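Local atomic coordinates of meso-diaminopimelate dehydrogenase (Clostridium tetani, PDB entry 3WGY), a protein that probably catalyses, in its natural form, the reversible NADP-dependent oxidative deamination of meso-diaminopimelate. Residues I5-G16 and D61-G71. The protein carries 6 engineered substitutions. Sequence-based numbering, arbitrary orientation.
Sequences IRIGIVGYGNIG and DTVDVMILCGG
Arg-6, near the start of strand 5-10, pairs with Asp-64, just ahead of strand 65-68, illustrating how a side-on salt bridge can close one end of a parallel ladder. The arginine bends at chi3 (-59°) to do so: Arg-6 NE reaches Asp-64 OD2 at 3.0 Å, and Arg-6 NH2 reaches Asp-64 OD1 almost straight. Both oxygens lie near the guanidinium plane yet are met from above the carboxylate plane, turned 48° away. OD2 also takes Arg-6 N with its anti lone pair, tying down side chain and backbone together.

Beyond it, backbone bonds run from Val-65 N to Arg-6 O as far as Cys-69 N to Val-10 O. On one face Ile-7 CD1 lies beside Val-65 CB (3.8 Å) and its CG2 touches Ile-67 CD1. On the other, Met-66, folded at chi2 and chi3, lays SD against Gly-8, while its CG presses on Val-10 CG2 (3.4 Å). Cys-69 SG fits between Ile-9 CG2 and Ile-15 CG2. A water accepts from N-cap Gly-13 N and first-turn Gly-16 N, and donates to Cys-69 O beyond strand 65-68. Parallel strands 5-10 and 65-68, with Gly-11, Gly-13 and Gly-16 matching GxGxxG, are consistent with a Rossmann-type dinucleotide-binding domain.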
loop_
_atom_site.group_PDB
_atom_site.type_symbol
_atom_site.label_atom_id
_atom_site.label_comp_id
_atom_site.label_asym_id
_atom_site.label_seq_id
_atom_site.Cartn_x
_atom_site.Cartn_y
_atom_site.Cartn_z
ATOM N N ILE B 5 -13.948 21.120 -6.713
ATOM C CA ILE B 5 -12.660 21.137 -7.407
ATOM C C ILE B 5 -12.996 21.051 -8.897
ATOM O O ILE B 5 -13.656 20.113 -9.333
ATOM C CB ILE B 5 -11.767 19.925 -7.002
ATOM C CG1 ILE B 5 -11.359 20.040 -5.531
ATOM C CG2 ILE B 5 -10.510 19.885 -7.865
ATOM C CD1 ILE B 5 -10.449 18.920 -5.045
ATOM N N ARG B 6 -12.548 22.036 -9.669
ATOM C CA ARG B 6 -12.839 22.092 -11.102
ATOM C C ARG B 6 -11.878 21.255 -11.935
ATOM O O ARG B 6 -10.712 21.610 -12.107
ATOM C CB ARG B 6 -12.801 23.545 -11.576
ATOM C CG ARG B 6 -13.850 24.440 -10.908
ATOM C CD ARG B 6 -13.613 25.907 -11.238
ATOM N NE ARG B 6 -12.286 26.314 -10.789
ATOM C CZ ARG B 6 -11.798 27.545 -10.898
ATOM N NH1 ARG B 6 -12.532 28.506 -11.445
ATOM N NH2 ARG B 6 -10.569 27.809 -10.467
ATOM N N ILE B 7 -12.379 20.152 -12.475
ATOM C CA ILE B 7 -11.533 19.274 -13.263
ATOM C C ILE B 7 -11.688 19.491 -14.762
ATOM O O ILE B 7 -12.758 19.854 -15.244
ATOM C CB ILE B 7 -11.816 17.787 -12.936
ATOM C CG1 ILE B 7 -11.503 17.501 -11.460
ATOM C CG2 ILE B 7 -10.982 16.884 -13.837
ATOM C CD1 ILE B 7 -10.078 17.772 -11.063
ATOM N N GLY B 8 -10.596 19.275 -15.485
ATOM C CA GLY B 8 -10.605 19.413 -16.926
ATOM C C GLY B 8 -10.003 18.153 -17.513
ATOM O O GLY B 8 -8.949 17.706 -17.064
ATOM N N ILE B 9 -10.667 17.576 -18.507
ATOM C CA ILE B 9 -10.182 16.355 -19.135
ATOM C C ILE B 9 -9.681 16.609 -20.552
ATOM O O ILE B 9 -10.389 17.201 -21.362
ATOM C CB ILE B 9 -11.305 15.275 -19.212
ATOM C CG1 ILE B 9 -11.826 14.949 -17.812
ATOM C CG2 ILE B 9 -10.772 14.017 -19.888
ATOM C CD1 ILE B 9 -12.973 13.953 -17.804
ATOM N N VAL B 10 -8.463 16.165 -20.844
ATOM C CA VAL B 10 -7.902 16.317 -22.181
ATOM C C VAL B 10 -7.850 14.933 -22.818
ATOM O O VAL B 10 -7.078 14.072 -22.386
ATOM C CB VAL B 10 -6.472 16.875 -22.155
ATOM C CG1 VAL B 10 -5.944 16.976 -23.575
ATOM C CG2 VAL B 10 -6.446 18.240 -21.482
ATOM N N GLY B 11 -8.672 14.724 -23.842
ATOM C CA GLY B 11 -8.707 13.435 -24.507
ATOM C C GLY B 11 -9.961 12.690 -24.104
ATOM O O GLY B 11 -10.241 12.521 -22.919
ATOM N N TYR B 12 -10.726 12.227 -25.082
ATOM C CA TYR B 12 -11.957 11.532 -24.760
ATOM C C TYR B 12 -11.974 10.084 -25.242
ATOM O O TYR B 12 -12.933 9.641 -25.865
ATOM C CB TYR B 12 -13.138 12.320 -25.330
ATOM C CG TYR B 12 -14.459 12.076 -24.639
ATOM C CD1 TYR B 12 -14.544 11.984 -23.250
ATOM C CD2 TYR B 12 -15.640 12.003 -25.376
ATOM C CE1 TYR B 12 -15.780 11.830 -22.611
ATOM C CE2 TYR B 12 -16.869 11.849 -24.754
ATOM C CZ TYR B 12 -16.934 11.764 -23.375
ATOM O OH TYR B 12 -18.164 11.607 -22.780
ATOM N N GLY B 13 -10.890 9.366 -24.950
ATOM C CA GLY B 13 -10.780 7.964 -25.304
ATOM C C GLY B 13 -11.320 7.152 -24.140
ATOM O O GLY B 13 -12.176 7.639 -23.395
ATOM N N ASN B 14 -10.837 5.926 -23.964
ATOM C CA ASN B 14 -11.328 5.098 -22.861
ATOM C C ASN B 14 -10.979 5.669 -21.498
ATOM O O ASN B 14 -11.753 5.542 -20.555
ATOM C CB ASN B 14 -10.799 3.663 -22.954
ATOM C CG ASN B 14 -11.580 2.818 -23.944
ATOM O OD1 ASN B 14 -12.711 3.152 -24.311
ATOM N ND2 ASN B 14 -10.987 1.704 -24.369
ATOM N N ILE B 15 -9.821 6.303 -21.383
ATOM C CA ILE B 15 -9.439 6.867 -20.092
ATOM C C ILE B 15 -10.190 8.173 -19.821
ATOM O O ILE B 15 -10.668 8.404 -18.706
ATOM C CB ILE B 15 -7.921 7.082 -20.015
ATOM C CG1 ILE B 15 -7.211 5.740 -20.242
ATOM C CG2 ILE B 15 -7.534 7.646 -18.634
ATOM C CD1 ILE B 15 -5.711 5.808 -20.148
ATOM N N GLY B 16 -10.310 9.017 -20.841
ATOM C CA GLY B 16 -11.036 10.265 -20.668
ATOM C C GLY B 16 -12.457 9.953 -20.229
ATOM O O GLY B 16 -12.973 10.555 -19.286
ATOM N N ASP B 61 -8.543 30.072 -16.209
ATOM C CA ASP B 61 -9.093 30.498 -14.925
ATOM C C ASP B 61 -10.274 29.671 -14.428
ATOM O O ASP B 61 -10.811 29.940 -13.356
ATOM C CB ASP B 61 -9.523 31.962 -15.003
ATOM C CG ASP B 61 -8.350 32.912 -14.968
ATOM O OD1 ASP B 61 -7.201 32.438 -15.106
ATOM O OD2 ASP B 61 -8.575 34.134 -14.806
ATOM N N THR B 62 -10.682 28.670 -15.200
ATOM C CA THR B 62 -11.817 27.845 -14.806
ATOM C C THR B 62 -11.454 26.387 -14.503
ATOM O O THR B 62 -12.293 25.613 -14.039
ATOM C CB THR B 62 -12.936 27.912 -15.887
ATOM O OG1 THR B 62 -13.947 26.943 -15.603
ATOM C CG2 THR B 62 -12.372 27.656 -17.261
ATOM N N VAL B 63 -10.203 26.014 -14.755
ATOM C CA VAL B 63 -9.753 24.653 -14.488
ATOM C C VAL B 63 -8.671 24.615 -13.417
ATOM O O VAL B 63 -7.613 25.221 -13.574
ATOM C CB VAL B 63 -9.191 23.985 -15.764
ATOM C CG1 VAL B 63 -8.641 22.598 -15.432
ATOM C CG2 VAL B 63 -10.284 23.880 -16.815
ATOM N N ASP B 64 -8.937 23.898 -12.328
ATOM C CA ASP B 64 -7.964 23.772 -11.245
ATOM C C ASP B 64 -6.977 22.665 -11.570
ATOM O O ASP B 64 -5.779 22.795 -11.336
ATOM C CB ASP B 64 -8.664 23.451 -9.924
ATOM C CG ASP B 64 -9.408 24.640 -9.353
ATOM O OD1 ASP B 64 -8.781 25.707 -9.178
ATOM O OD2 ASP B 64 -10.614 24.503 -9.071
ATOM N N VAL B 65 -7.489 21.566 -12.109
ATOM C CA VAL B 65 -6.633 20.448 -12.465
ATOM C C VAL B 65 -7.055 19.859 -13.804
ATOM O O VAL B 65 -8.231 19.611 -14.042
ATOM C CB VAL B 65 -6.679 19.341 -11.388
ATOM C CG1 VAL B 65 -5.769 18.190 -11.788
ATOM C CG2 VAL B 65 -6.258 19.909 -10.048
ATOM N N MET B 66 -6.076 19.642 -14.673
ATOM C CA MET B 66 -6.322 19.079 -15.987
ATOM C C MET B 66 -5.797 17.646 -15.989
ATOM O O MET B 66 -4.617 17.412 -15.749
ATOM C CB MET B 66 -5.587 19.902 -17.051
ATOM C CG MET B 66 -6.064 19.689 -18.479
ATOM S SD MET B 66 -7.673 20.438 -18.820
ATOM C CE MET B 66 -7.222 22.122 -18.974
ATOM N N ILE B 67 -6.670 16.683 -16.238
ATOM C CA ILE B 67 -6.227 15.300 -16.280
ATOM C C ILE B 67 -5.934 14.944 -17.742
ATOM O O ILE B 67 -6.822 14.998 -18.595
ATOM C CB ILE B 67 -7.304 14.354 -15.697
ATOM C CG1 ILE B 67 -7.663 14.813 -14.277
ATOM C CG2 ILE B 67 -6.785 12.915 -15.681
ATOM C CD1 ILE B 67 -8.598 13.899 -13.540
ATOM N N LEU B 68 -4.680 14.600 -18.023
ATOM C CA LEU B 68 -4.251 14.257 -19.372
ATOM C C LEU B 68 -4.551 12.807 -19.733
ATOM O O LEU B 68 -3.920 11.876 -19.219
ATOM C CB LEU B 68 -2.758 14.542 -19.520
ATOM C CG LEU B 68 -2.364 15.919 -18.968
ATOM C CD1 LEU B 68 -0.947 16.268 -19.408
ATOM C CD2 LEU B 68 -3.339 16.972 -19.466
ATOM N N CYS B 69 -5.521 12.626 -20.625
ATOM C CA CYS B 69 -5.931 11.299 -21.068
ATOM C C CYS B 69 -5.635 11.088 -22.550
ATOM O O CYS B 69 -6.425 10.479 -23.273
ATOM C CB CYS B 69 -7.418 11.111 -20.801
ATOM S SG CYS B 69 -7.893 11.605 -19.133
ATOM N N GLY B 70 -4.481 11.597 -22.975
ATOM C CA GLY B 70 -4.033 11.487 -24.357
ATOM C C GLY B 70 -4.976 10.802 -25.326
ATOM O O GLY B 70 -5.012 9.571 -25.401
ATOM N N GLY B 71 -5.726 11.615 -26.069
ATOM C CA GLY B 71 -6.686 11.120 -27.043
ATOM C C GLY B 71 -6.463 9.694 -27.510
ATOM O O GLY B 71 -7.386 8.876 -27.451
HETATM O O HOH W 1 -8.694 9.258 -23.392
#